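Long-range contacts in taurocyamine kinase (Schistosoma mansoni, PDB 4WOD), which reversibly transfers a phosphoryl group between ATP and taurocyamine, as a magnesium-dependent phosphagen kinase with two approximate repeats in one chain: residues A[638-643]-A[688-693]; A[663-668]-A[699-704]; A[485-490]-A[588-593]; A[460-465]-A[601-606]. The protein carries 4 engineered substitutions. All coordinates share one frame; numbering follows the deposited sequence.

Contact 1: residues A[638-643]-A[688-693]; sequences SMRASV and KRRLGL
NH1 of R690, an arginine whose guanidinium lies against R640, is gripped by two main-chain carbonyls: its own neighbour's, R689 O at 3.1 Å, and that of N687. The bond to R689 O lies close to the guanidinium plane but reaches the carbonyl from above its plane. With the rotation of the group fixed in this way, one face is turned to the strand. Over that face sit M639 O, which also accepts from N687 ND2, and the aliphatic start of R640, whose CB is 3.4 Å above the plane, toward the rim of the group. R690 NH2 lies 3.3 Å from R640 CG. A bend at chi2 (-82°) carries R690 across to this place, and its CD comes within 3.3 Å of M639 O.

R640 runs extended past it, and the two guanidinium planes stand 87° apart. A water accepts from R690 NH2 at 3.2 Å and, weakly, from R640 NE, while R640 NH2 forms a salt bridge with D684. R640 is among the residues predicted to bind ATP, so R690 lies beside a residue of that predicted site. Strand 639-646 runs between strands 480-489 and 682-687, and the 688-693 loop carries the chain from the latter into helix 695-715.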
loop_
_atom_site.group_PDB
_atom_site.type_symbol
_atom_site.label_atom_id
_atom_site.label_comp_id
_atom_site.label_asym_id
_atom_site.label_seq_id
_atom_site.Cartn_x
_atom_site.Cartn_y
_atom_site.Cartn_z
ATOM N N SER A 638 -23.701 0.369 20.339
ATOM C CA SER A 638 -22.491 -0.117 19.699
ATOM C C SER A 638 -22.377 -1.627 19.821
ATOM O O SER A 638 -21.277 -2.146 19.900
ATOM C CB SER A 638 -21.250 0.536 20.303
ATOM O OG SER A 638 -20.131 0.296 19.469
ATOM N N MET A 639 -23.515 -2.306 19.864
ATOM C CA MET A 639 -23.573 -3.716 20.239
ATOM C C MET A 639 -23.951 -4.587 19.080
ATOM O O MET A 639 -24.951 -4.348 18.406
ATOM C CB MET A 639 -24.573 -3.946 21.369
ATOM C CG MET A 639 -24.674 -5.409 21.797
ATOM S SD MET A 639 -25.640 -5.646 23.306
ATOM C CE MET A 639 -24.390 -5.216 24.544
ATOM N N ARG A 640 -23.150 -5.619 18.871
ATOM C CA ARG A 640 -23.436 -6.616 17.874
ATOM C C ARG A 640 -23.386 -7.994 18.517
ATOM O O ARG A 640 -22.323 -8.449 18.945
ATOM C CB ARG A 640 -22.443 -6.512 16.706
ATOM C CG ARG A 640 -22.693 -7.501 15.565
ATOM C CD ARG A 640 -21.578 -7.361 14.516
ATOM N NE ARG A 640 -21.728 -8.237 13.359
ATOM C CZ ARG A 640 -21.392 -9.527 13.334
ATOM N NH1 ARG A 640 -20.905 -10.117 14.418
ATOM N NH2 ARG A 640 -21.551 -10.234 12.221
ATOM N N ALA A 641 -24.556 -8.618 18.629
ATOM C CA ALA A 641 -24.663 -10.003 19.073
ATOM C C ALA A 641 -24.858 -10.897 17.863
ATOM O O ALA A 641 -25.626 -10.577 16.954
ATOM C CB ALA A 641 -25.807 -10.178 20.036
ATOM N N SER A 642 -24.204 -12.043 17.865
ATOM C CA SER A 642 -24.219 -12.859 16.676
ATOM C C SER A 642 -24.095 -14.328 16.998
ATOM O O SER A 642 -23.670 -14.703 18.095
ATOM C CB SER A 642 -23.095 -12.428 15.729
ATOM O OG SER A 642 -21.828 -12.726 16.281
ATOM N N VAL A 643 -24.493 -15.157 16.039
ATOM C CA VAL A 643 -24.297 -16.600 16.128
ATOM C C VAL A 643 -23.758 -17.134 14.820
ATOM O O VAL A 643 -24.033 -16.591 13.752
ATOM C CB VAL A 643 -25.610 -17.367 16.460
ATOM C CG1 VAL A 643 -26.070 -17.064 17.872
ATOM C CG2 VAL A 643 -26.704 -17.062 15.429
ATOM N N LYS A 688 -29.137 -6.202 13.302
ATOM C CA LYS A 688 -28.702 -5.087 12.481
ATOM C C LYS A 688 -28.723 -3.760 13.259
ATOM O O LYS A 688 -27.877 -2.896 13.041
ATOM C CB LYS A 688 -29.566 -4.994 11.230
ATOM C CG LYS A 688 -28.922 -4.227 10.096
ATOM C CD LYS A 688 -29.915 -3.968 8.975
ATOM C CE LYS A 688 -31.340 -3.839 9.507
ATOM N NZ LYS A 688 -32.064 -2.682 8.891
ATOM N N ARG A 689 -29.664 -3.608 14.185
ATOM C CA ARG A 689 -29.816 -2.329 14.875
ATOM C C ARG A 689 -28.670 -2.051 15.838
ATOM O O ARG A 689 -28.104 -2.980 16.422
ATOM C CB ARG A 689 -31.145 -2.287 15.625
ATOM C CG ARG A 689 -32.358 -2.325 14.697
ATOM C CD ARG A 689 -33.637 -2.510 15.486
ATOM N NE ARG A 689 -34.125 -1.249 16.021
ATOM C CZ ARG A 689 -35.100 -1.141 16.915
ATOM N NH1 ARG A 689 -35.693 -2.228 17.398
ATOM N NH2 ARG A 689 -35.476 0.059 17.332
ATOM N N ARG A 690 -28.340 -0.771 16.012
ATOM C CA ARG A 690 -27.324 -0.348 16.993
ATOM C C ARG A 690 -27.836 0.797 17.854
ATOM O O ARG A 690 -27.525 0.895 19.047
ATOM C CB ARG A 690 -26.036 0.107 16.299
ATOM C CG ARG A 690 -25.384 -0.945 15.445
ATOM C CD ARG A 690 -24.544 -1.893 16.283
ATOM N NE ARG A 690 -23.788 -2.796 15.408
ATOM C CZ ARG A 690 -24.297 -3.905 14.877
ATOM N NH1 ARG A 690 -25.548 -4.253 15.157
ATOM N NH2 ARG A 690 -23.558 -4.670 14.080
ATOM N N LEU A 691 -28.613 1.665 17.212
ATOM C CA LEU A 691 -29.039 2.935 17.790
ATOM C C LEU A 691 -30.568 2.990 17.824
ATOM O O LEU A 691 -31.226 2.555 16.881
ATOM C CB LEU A 691 -28.464 4.093 16.964
ATOM C CG LEU A 691 -28.826 5.531 17.309
ATOM C CD1 LEU A 691 -28.119 5.916 18.581
ATOM C CD2 LEU A 691 -28.444 6.465 16.183
ATOM N N GLY A 692 -31.137 3.501 18.909
ATOM C CA GLY A 692 -32.581 3.611 19.018
ATOM C C GLY A 692 -33.206 2.469 19.795
ATOM O O GLY A 692 -34.425 2.313 19.829
ATOM N N LEU A 693 -32.365 1.667 20.434
ATOM C CA LEU A 693 -32.838 0.538 21.217
ATOM C C LEU A 693 -31.862 0.295 22.371
ATOM O O LEU A 693 -30.749 0.826 22.364
ATOM C CB LEU A 693 -32.986 -0.707 20.329
ATOM C CG LEU A 693 -31.748 -1.550 19.979
ATOM C CD1 LEU A 693 -32.162 -2.779 19.163
ATOM C CD2 LEU A 693 -30.669 -0.773 19.238
HETATM O O HOH W 1 -24.309 -6.807 11.852
#

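Contact 2: residues A[663-668]-A[699-704]; sequences KYMLQA and AHEMAE
Water does the polar work between Y664 or M665 and E701: no direct hydrogen bond joins the two segments, yet two bridging waters do. One donates to Y664 O at 2.8 Å and to E701 O at 3.0 Å, so it links main chain to main chain. The other donates to M665 O and, at 2.8 Å, to OE1 of E701, bringing a carboxylate oxygen into the same scheme.

The second carboxylate oxygen is used differently, since E701 OE2 is paired with R689, though the two are modelled too close for the geometry of that salt bridge to be trusted. M665 crosses E701 at a slant. A turn at chi3 (-70°) brings its methyl CE to 3.6 Å from E701 OE1, not much nearer than to OE2, and the M665 side chain also touches R689.

The backbone of M665 explains how the chain gets here. It has a positive phi of 56° and is the C-prime residue of a Schellman motif that closes helix 658-663; the next residue, L666, already belongs to strand 666-669, an outermost strand of the catalytic sheet. Helix 695-715 lies alongside this helix-to-strand turn.

Beyond the two waters the contact is largely apolar. L666 sends CD2 to 3.8 Å from the CA of M702, and touches the M702 side chain more loosely, CD2 to CG being 4.5 Å. The M702 side chain starts away from this turn and packs on A641 and V643 of strand 639-646. At the outer margin the Y664 ring passes E704, with CE1 4.3 Å from E704 O.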
loop_
_atom_site.group_PDB
_atom_site.type_symbol
_atom_site.label_atom_id
_atom_site.label_comp_id
_atom_site.label_asym_id
_atom_site.label_seq_id
_atom_site.Cartn_x
_atom_site.Cartn_y
_atom_site.Cartn_z
ATOM N N LYS A 663 -37.522 -8.617 8.371
ATOM C CA LYS A 663 -38.594 -8.304 9.313
ATOM C C LYS A 663 -38.171 -8.495 10.764
ATOM O O LYS A 663 -38.778 -7.924 11.673
ATOM C CB LYS A 663 -39.840 -9.143 9.003
ATOM C CG LYS A 663 -40.361 -8.955 7.579
ATOM C CD LYS A 663 -41.311 -10.066 7.168
ATOM C CE LYS A 663 -42.564 -10.078 8.035
ATOM N NZ LYS A 663 -43.454 -11.228 7.716
ATOM N N TYR A 664 -37.124 -9.282 10.982
ATOM C CA TYR A 664 -36.574 -9.431 12.323
ATOM C C TYR A 664 -35.293 -8.601 12.488
ATOM O O TYR A 664 -34.608 -8.693 13.508
ATOM C CB TYR A 664 -36.325 -10.908 12.633
ATOM C CG TYR A 664 -37.600 -11.666 12.942
ATOM C CD1 TYR A 664 -37.995 -11.892 14.255
ATOM C CD2 TYR A 664 -38.420 -12.138 11.921
ATOM C CE1 TYR A 664 -39.160 -12.578 14.544
ATOM C CE2 TYR A 664 -39.590 -12.826 12.199
ATOM C CZ TYR A 664 -39.955 -13.041 13.512
ATOM O OH TYR A 664 -41.118 -13.719 13.801
ATOM N N MET A 665 -34.998 -7.787 11.474
ATOM C CA MET A 665 -33.913 -6.805 11.514
ATOM C C MET A 665 -32.577 -7.468 11.851
ATOM O O MET A 665 -31.848 -7.054 12.764
ATOM C CB MET A 665 -34.260 -5.685 12.497
ATOM C CG MET A 665 -35.456 -4.848 12.018
ATOM S SD MET A 665 -36.088 -3.620 13.188
ATOM C CE MET A 665 -36.838 -4.673 14.437
ATOM N N LEU A 666 -32.285 -8.520 11.093
ATOM C CA LEU A 666 -31.061 -9.285 11.222
ATOM C C LEU A 666 -30.227 -9.134 9.969
ATOM O O LEU A 666 -30.754 -8.837 8.895
ATOM C CB LEU A 666 -31.357 -10.762 11.451
ATOM C CG LEU A 666 -32.121 -11.160 12.705
ATOM C CD1 LEU A 666 -32.508 -12.628 12.607
ATOM C CD2 LEU A 666 -31.246 -10.909 13.921
ATOM N N GLN A 667 -28.924 -9.341 10.115
ATOM C CA GLN A 667 -28.026 -9.364 8.975
ATOM C C GLN A 667 -27.469 -10.767 8.861
ATOM O O GLN A 667 -27.214 -11.413 9.881
ATOM C CB GLN A 667 -26.905 -8.340 9.137
ATOM C CG GLN A 667 -25.735 -8.571 8.192
ATOM C CD GLN A 667 -24.440 -7.961 8.696
ATOM O OE1 GLN A 667 -24.206 -6.759 8.541
ATOM N NE2 GLN A 667 -23.589 -8.789 9.303
ATOM N N ALA A 668 -27.302 -11.249 7.632
ATOM C CA ALA A 668 -26.756 -12.584 7.397
ATOM C C ALA A 668 -25.546 -12.516 6.471
ATOM O O ALA A 668 -25.552 -11.768 5.497
ATOM C CB ALA A 668 -27.813 -13.494 6.813
ATOM N N ALA A 699 -29.772 -7.546 22.058
ATOM C CA ALA A 699 -29.470 -8.960 22.210
ATOM C C ALA A 699 -30.746 -9.807 22.080
ATOM O O ALA A 699 -30.702 -10.922 21.562
ATOM C CB ALA A 699 -28.776 -9.217 23.544
ATOM N N HIS A 700 -31.877 -9.276 22.538
ATOM C CA HIS A 700 -33.130 -10.026 22.464
ATOM C C HIS A 700 -33.648 -10.112 21.029
ATOM O O HIS A 700 -34.192 -11.141 20.631
ATOM C CB HIS A 700 -34.196 -9.409 23.360
ATOM C CG HIS A 700 -35.390 -10.289 23.565
ATOM N ND1 HIS A 700 -36.677 -9.801 23.617
ATOM C CD2 HIS A 700 -35.489 -11.629 23.726
ATOM C CE1 HIS A 700 -37.517 -10.801 23.818
ATOM N NE2 HIS A 700 -36.821 -11.922 23.883
ATOM N N GLU A 701 -33.467 -9.039 20.258
ATOM C CA GLU A 701 -33.844 -9.061 18.855
ATOM C C GLU A 701 -33.093 -10.172 18.126
ATOM O O GLU A 701 -33.708 -10.939 17.375
ATOM C CB GLU A 701 -33.594 -7.706 18.180
ATOM C CG GLU A 701 -34.671 -6.688 18.513
ATOM C CD GLU A 701 -34.649 -5.470 17.613
ATOM O OE1 GLU A 701 -34.053 -5.532 16.512
ATOM O OE2 GLU A 701 -35.241 -4.447 18.012
ATOM N N MET A 702 -31.783 -10.281 18.356
ATOM C CA MET A 702 -31.015 -11.342 17.714
ATOM C C MET A 702 -31.585 -12.694 18.118
ATOM O O MET A 702 -31.901 -13.513 17.259
ATOM C CB MET A 702 -29.525 -11.260 18.057
ATOM C CG MET A 702 -28.683 -12.281 17.305
ATOM S SD MET A 702 -28.570 -13.860 18.192
ATOM C CE MET A 702 -27.277 -13.524 19.374
ATOM N N ALA A 703 -31.731 -12.912 19.423
ATOM C CA ALA A 703 -32.254 -14.173 19.948
ATOM C C ALA A 703 -33.630 -14.539 19.351
ATOM O O ALA A 703 -33.820 -15.647 18.852
ATOM C CB ALA A 703 -32.335 -14.114 21.471
ATOM N N GLU A 704 -34.574 -13.604 19.392
ATOM C CA GLU A 704 -35.899 -13.837 18.827
ATOM C C GLU A 704 -35.814 -14.169 17.339
ATOM O O GLU A 704 -36.503 -15.072 16.862
ATOM C CB GLU A 704 -36.805 -12.622 19.039
ATOM C CG GLU A 704 -37.314 -12.471 20.454
ATOM C CD GLU A 704 -38.375 -11.400 20.575
ATOM O OE1 GLU A 704 -38.060 -10.305 21.087
ATOM O OE2 GLU A 704 -39.525 -11.651 20.154
HETATM O O HOH W 2 -35.962 -9.662 15.815
HETATM O O HOH W 3 -31.725 -5.889 14.920
#

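Contact 3: residues A[485-490]-A[588-593]; sequences VRVGRS and MRIISM
Main-chain hydrogen bonds come first: V485 with S592, V487 with I590 and R489 with M588 each exchange two, six in all, between 2.9 and 3.1 Å from N to O. These are the hydrogen-bonded pairs of an antiparallel register. The non-hydrogen-bonded pairs between them, R486 with I591 and G488 with R589, are accompanied by CA-H...O contacts, for example R486 CA to I590 O, 3.1 Å.

Apolar contacts follow. V487 CG2 meets I590 CB at 4.1 Å, and the methyl CE of M588 reaches R489 CB at 3.9 Å.

Among the charged groups, R486 and R589, both in the predicted ATP site, meet through their aliphatic parts, R486 CD to R589 CG at 4.0 Å, with the guanidinium planes 73° apart. N634 holds R486 by a hydrogen bond, and E584 holds R589 by a salt bridge. R489 folds back at chi2 (-71°), which lets NH1 bond G488 O at 2.9 Å; V487 CG2, in the same strand, lies over one face of its guanidinium toward the rim, and Y627 adds a cation-pi contact.

Helix 599-614 packs on the face bearing V485, V487 and I590, while strands 639-646 and 578-582 flank the pair in the sheet.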
loop_
_atom_site.group_PDB
_atom_site.type_symbol
_atom_site.label_atom_id
_atom_site.label_comp_id
_atom_site.label_asym_id
_atom_site.label_seq_id
_atom_site.Cartn_x
_atom_site.Cartn_y
_atom_site.Cartn_z
ATOM N N VAL A 485 -21.019 -11.734 21.526
ATOM C CA VAL A 485 -21.548 -10.366 21.598
ATOM C C VAL A 485 -20.368 -9.435 21.784
ATOM O O VAL A 485 -19.491 -9.700 22.581
ATOM C CB VAL A 485 -22.568 -10.140 22.746
ATOM C CG1 VAL A 485 -23.217 -8.740 22.608
ATOM C CG2 VAL A 485 -23.630 -11.209 22.740
ATOM N N ARG A 486 -20.340 -8.337 21.041
ATOM C CA ARG A 486 -19.296 -7.355 21.255
ATOM C C ARG A 486 -19.867 -5.943 21.342
ATOM O O ARG A 486 -21.005 -5.693 20.907
ATOM C CB ARG A 486 -18.242 -7.424 20.146
ATOM C CG ARG A 486 -18.708 -7.049 18.760
ATOM C CD ARG A 486 -18.625 -5.528 18.473
ATOM N NE ARG A 486 -18.924 -5.227 17.068
ATOM C CZ ARG A 486 -19.555 -4.141 16.631
ATOM N NH1 ARG A 486 -19.995 -3.221 17.478
ATOM N NH2 ARG A 486 -19.750 -3.979 15.328
ATOM N N VAL A 487 -19.059 -5.031 21.877
ATOM C CA VAL A 487 -19.364 -3.597 21.792
ATOM C C VAL A 487 -18.130 -2.797 21.419
ATOM O O VAL A 487 -17.000 -3.229 21.675
ATOM C CB VAL A 487 -19.927 -3.026 23.120
ATOM C CG1 VAL A 487 -21.316 -3.615 23.440
ATOM C CG2 VAL A 487 -18.938 -3.245 24.257
ATOM N N GLY A 488 -18.345 -1.627 20.813
ATOM C CA GLY A 488 -17.288 -0.645 20.677
ATOM C C GLY A 488 -17.305 0.341 21.835
ATOM O O GLY A 488 -18.367 0.600 22.384
ATOM N N ARG A 489 -16.135 0.863 22.225
ATOM C CA ARG A 489 -16.058 1.959 23.209
ATOM C C ARG A 489 -14.935 2.928 22.856
ATOM O O ARG A 489 -13.890 2.537 22.327
ATOM C CB ARG A 489 -15.843 1.439 24.648
ATOM C CG ARG A 489 -17.027 0.685 25.281
ATOM C CD ARG A 489 -18.219 1.631 25.641
ATOM N NE ARG A 489 -19.343 0.947 26.300
ATOM C CZ ARG A 489 -20.356 0.344 25.681
ATOM N NH1 ARG A 489 -20.420 0.308 24.359
ATOM N NH2 ARG A 489 -21.315 -0.244 26.393
ATOM N N SER A 490 -15.196 4.207 23.119
ATOM C CA SER A 490 -14.222 5.263 23.023
ATOM C C SER A 490 -13.940 5.755 24.426
ATOM O O SER A 490 -14.827 5.748 25.280
ATOM C CB SER A 490 -14.741 6.426 22.154
ATOM O OG SER A 490 -15.073 5.997 20.847
ATOM N N MET A 588 -11.485 0.708 21.762
ATOM C CA MET A 588 -11.665 -0.696 22.160
ATOM C C MET A 588 -12.798 -1.387 21.427
ATOM O O MET A 588 -13.837 -0.785 21.145
ATOM C CB MET A 588 -11.934 -0.808 23.658
ATOM C CG MET A 588 -10.783 -0.500 24.567
ATOM S SD MET A 588 -11.385 -0.665 26.287
ATOM C CE MET A 588 -12.430 0.765 26.446
ATOM N N ARG A 589 -12.599 -2.667 21.131
ATOM C CA ARG A 589 -13.695 -3.549 20.774
ATOM C C ARG A 589 -13.663 -4.588 21.890
ATOM O O ARG A 589 -12.641 -5.237 22.081
ATOM C CB ARG A 589 -13.523 -4.168 19.367
ATOM C CG ARG A 589 -14.680 -5.082 18.946
ATOM C CD ARG A 589 -14.686 -5.508 17.448
ATOM N NE ARG A 589 -13.373 -5.433 16.795
ATOM C CZ ARG A 589 -12.693 -6.487 16.342
ATOM N NH1 ARG A 589 -13.180 -7.713 16.482
ATOM N NH2 ARG A 589 -11.513 -6.324 15.760
ATOM N N ILE A 590 -14.736 -4.665 22.676
ATOM C CA ILE A 590 -14.807 -5.599 23.801
ATOM C C ILE A 590 -15.726 -6.760 23.421
ATOM O O ILE A 590 -16.876 -6.547 23.057
ATOM C CB ILE A 590 -15.324 -4.916 25.087
ATOM C CG1 ILE A 590 -14.478 -3.677 25.413
ATOM C CG2 ILE A 590 -15.333 -5.907 26.284
ATOM C CD1 ILE A 590 -15.100 -2.799 26.500
ATOM N N ILE A 591 -15.214 -7.983 23.532
ATOM C CA ILE A 591 -15.842 -9.146 22.901
ATOM C C ILE A 591 -16.048 -10.292 23.872
ATOM O O ILE A 591 -15.139 -10.639 24.603
ATOM C CB ILE A 591 -14.966 -9.679 21.727
ATOM C CG1 ILE A 591 -14.726 -8.591 20.675
ATOM C CG2 ILE A 591 -15.580 -10.916 21.071
ATOM C CD1 ILE A 591 -13.348 -8.706 20.037
ATOM N N SER A 592 -17.237 -10.881 23.868
ATOM C CA SER A 592 -17.456 -12.118 24.618
ATOM C C SER A 592 -17.909 -13.175 23.632
ATOM O O SER A 592 -18.713 -12.885 22.760
ATOM C CB SER A 592 -18.489 -11.923 25.728
ATOM O OG SER A 592 -18.647 -13.123 26.485
ATOM N N MET A 593 -17.401 -14.396 23.759
ATOM C CA MET A 593 -17.832 -15.453 22.865
ATOM C C MET A 593 -17.541 -16.838 23.429
ATOM O O MET A 593 -16.717 -16.988 24.326
ATOM C CB MET A 593 -17.147 -15.305 21.503
ATOM C CG MET A 593 -15.645 -15.517 21.587
ATOM S SD MET A 593 -14.803 -15.551 19.993
ATOM C CE MET A 593 -15.111 -13.925 19.343
#

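Contact 4: residues A[460-465]-A[601-606]; sequences PTFGDL and AVYKRL
L465 packs against Y603, its CD2 3.8 Å from Y603 CE2, the two side chains crossing at about a right angle. In this phosphagen kinase the contact joins the loop between helix 437-448 and strand 480-489, to which residues 460-465 belong, to helix 599-614 of the catalytic domain, which carries Y603 and packs on the antiparallel sheet.

With CG pointing opposite the backbone N (chi1 -177°), the tyrosine reaches outward from its helix until the hydroxyl meets the loop. There OH donates to F462 O at 2.7 Å. The donor sits in the carbonyl plane on a lone pair, with a C=O...O angle of 116°, and the oxygen lies at the ring's edge, in its plane. F470 packs edge-to-face with the same ring, so the ring has a packing partner as well as a polar one. F462, for its part, has this hydroxyl near the edge of its ring, with CB 4.0 Å from Y603 OH.

K604 brings only its aliphatic chain to the loop. The chain turns at its last torsion, and NZ forms a salt bridge with E608. Meanwhile L465 CD1 approaches K604 CG at 4.2 Å, and K604 CD rests 3.6 Å from L465 O.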
loop_
_atom_site.group_PDB
_atom_site.type_symbol
_atom_site.label_atom_id
_atom_site.label_comp_id
_atom_site.label_asym_id
_atom_site.label_seq_id
_atom_site.Cartn_x
_atom_site.Cartn_y
_atom_site.Cartn_z
ATOM N N PRO A 460 -27.361 3.482 29.537
ATOM C CA PRO A 460 -27.034 2.069 29.351
ATOM C C PRO A 460 -28.033 1.182 30.088
ATOM O O PRO A 460 -28.166 1.286 31.303
ATOM C CB PRO A 460 -25.619 1.952 29.944
ATOM C CG PRO A 460 -25.204 3.367 30.335
ATOM C CD PRO A 460 -26.145 4.300 29.656
ATOM N N THR A 461 -28.760 0.358 29.344
ATOM C CA THR A 461 -29.774 -0.517 29.930
ATOM C C THR A 461 -29.400 -1.958 29.595
ATOM O O THR A 461 -29.847 -2.503 28.591
ATOM C CB THR A 461 -31.188 -0.187 29.406
ATOM O OG1 THR A 461 -31.468 1.204 29.610
ATOM C CG2 THR A 461 -32.247 -1.022 30.112
ATOM N N PHE A 462 -28.550 -2.543 30.438
ATOM C CA PHE A 462 -28.012 -3.887 30.233
ATOM C C PHE A 462 -28.993 -4.961 30.700
ATOM O O PHE A 462 -28.996 -6.080 30.185
ATOM C CB PHE A 462 -26.684 -4.046 30.979
ATOM C CG PHE A 462 -25.599 -3.102 30.519
ATOM C CD1 PHE A 462 -25.337 -2.924 29.170
ATOM C CD2 PHE A 462 -24.831 -2.415 31.443
ATOM C CE1 PHE A 462 -24.327 -2.062 28.747
ATOM C CE2 PHE A 462 -23.808 -1.556 31.031
ATOM C CZ PHE A 462 -23.561 -1.377 29.687
ATOM N N GLY A 463 -29.810 -4.614 31.694
ATOM C CA GLY A 463 -30.808 -5.531 32.223
ATOM C C GLY A 463 -30.329 -6.223 33.484
ATOM O O GLY A 463 -29.199 -6.027 33.921
ATOM N N ASP A 464 -31.202 -7.034 34.072
ATOM C CA ASP A 464 -30.861 -7.856 35.230
ATOM C C ASP A 464 -30.127 -9.098 34.753
ATOM O O ASP A 464 -30.733 -9.995 34.164
ATOM C CB ASP A 464 -32.131 -8.241 36.010
ATOM C CG ASP A 464 -31.835 -8.986 37.306
ATOM O OD1 ASP A 464 -30.827 -9.720 37.392
ATOM O OD2 ASP A 464 -32.636 -8.837 38.248
ATOM N N LEU A 465 -28.830 -9.163 35.033
ATOM C CA LEU A 465 -27.990 -10.201 34.452
ATOM C C LEU A 465 -28.284 -11.586 35.026
ATOM O O LEU A 465 -27.740 -12.579 34.551
ATOM C CB LEU A 465 -26.512 -9.866 34.646
ATOM C CG LEU A 465 -25.967 -8.616 33.955
ATOM C CD1 LEU A 465 -24.485 -8.669 34.027
ATOM C CD2 LEU A 465 -26.431 -8.526 32.505
ATOM N N ALA A 601 -25.075 -16.522 28.798
ATOM C CA ALA A 601 -23.758 -16.599 29.426
ATOM C C ALA A 601 -22.715 -15.723 28.710
ATOM O O ALA A 601 -21.832 -15.159 29.352
ATOM C CB ALA A 601 -23.276 -18.050 29.482
ATOM N N VAL A 602 -22.811 -15.619 27.385
ATOM C CA VAL A 602 -21.910 -14.746 26.635
ATOM C C VAL A 602 -22.196 -13.287 27.003
ATOM O O VAL A 602 -21.286 -12.481 27.249
ATOM C CB VAL A 602 -22.073 -14.944 25.112
ATOM C CG1 VAL A 602 -21.083 -14.055 24.345
ATOM C CG2 VAL A 602 -21.868 -16.398 24.751
ATOM N N TYR A 603 -23.478 -12.965 27.034
ATOM C CA TYR A 603 -23.940 -11.604 27.322
ATOM C C TYR A 603 -23.543 -11.179 28.731
ATOM O O TYR A 603 -23.017 -10.091 28.930
ATOM C CB TYR A 603 -25.454 -11.529 27.147
ATOM C CG TYR A 603 -26.041 -10.160 27.352
ATOM C CD1 TYR A 603 -26.104 -9.261 26.300
ATOM C CD2 TYR A 603 -26.526 -9.764 28.593
ATOM C CE1 TYR A 603 -26.631 -7.981 26.464
ATOM C CE2 TYR A 603 -27.077 -8.474 28.774
ATOM C CZ TYR A 603 -27.119 -7.590 27.696
ATOM O OH TYR A 603 -27.645 -6.315 27.827
ATOM N N LYS A 604 -23.797 -12.054 29.699
ATOM C CA LYS A 604 -23.441 -11.792 31.082
ATOM C C LYS A 604 -21.937 -11.493 31.213
ATOM O O LYS A 604 -21.561 -10.486 31.804
ATOM C CB LYS A 604 -23.834 -12.982 31.964
ATOM C CG LYS A 604 -23.661 -12.731 33.473
ATOM C CD LYS A 604 -24.371 -13.799 34.307
ATOM C CE LYS A 604 -24.095 -13.623 35.799
ATOM N NZ LYS A 604 -22.654 -13.838 36.080
ATOM N N ARG A 605 -21.093 -12.352 30.638
ATOM C CA ARG A 605 -19.642 -12.163 30.681
ATOM C C ARG A 605 -19.248 -10.838 30.023
ATOM O O ARG A 605 -18.458 -10.078 30.575
ATOM C CB ARG A 605 -18.918 -13.332 29.992
ATOM C CG ARG A 605 -17.413 -13.277 30.096
ATOM C CD ARG A 605 -16.779 -14.602 29.666
ATOM N NE ARG A 605 -17.269 -15.028 28.364
ATOM C CZ ARG A 605 -18.048 -16.081 28.151
ATOM N NH1 ARG A 605 -18.407 -16.865 29.158
ATOM N NH2 ARG A 605 -18.452 -16.360 26.920
ATOM N N LEU A 606 -19.812 -10.560 28.848
ATOM C CA LEU A 606 -19.579 -9.260 28.222
ATOM C C LEU A 606 -19.923 -8.088 29.151
ATOM O O LEU A 606 -19.082 -7.211 29.353
ATOM C CB LEU A 606 -20.374 -9.109 26.926
ATOM C CG LEU A 606 -20.084 -7.744 26.276
ATOM C CD1 LEU A 606 -18.560 -7.542 26.034
ATOM C CD2 LEU A 606 -20.850 -7.578 24.982
#

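All four contacts belong to the second kinase unit, and their chemistry differs with their place in the fold. Contact 3 is the buried one, a regular strand pair held by backbone hydrogen bonds. Contacts 1 and 2 are partly buried and reach the same sheet on the side running from strand 639-646 to edge strand 666-669: contact 1 depends on arginine packing, contact 2 on bridging waters. A probable hydrogen bond from K688 N to M665 O joins them. Contact 4 lies at the surface and uses a single tyrosine hydrogen bond, yet its helix also serves contact 3, where S592 OG bonds V602 O. R640 O and R486 N join contacts 1 and 3 directly, whereas contacts 2 and 3 do not touch.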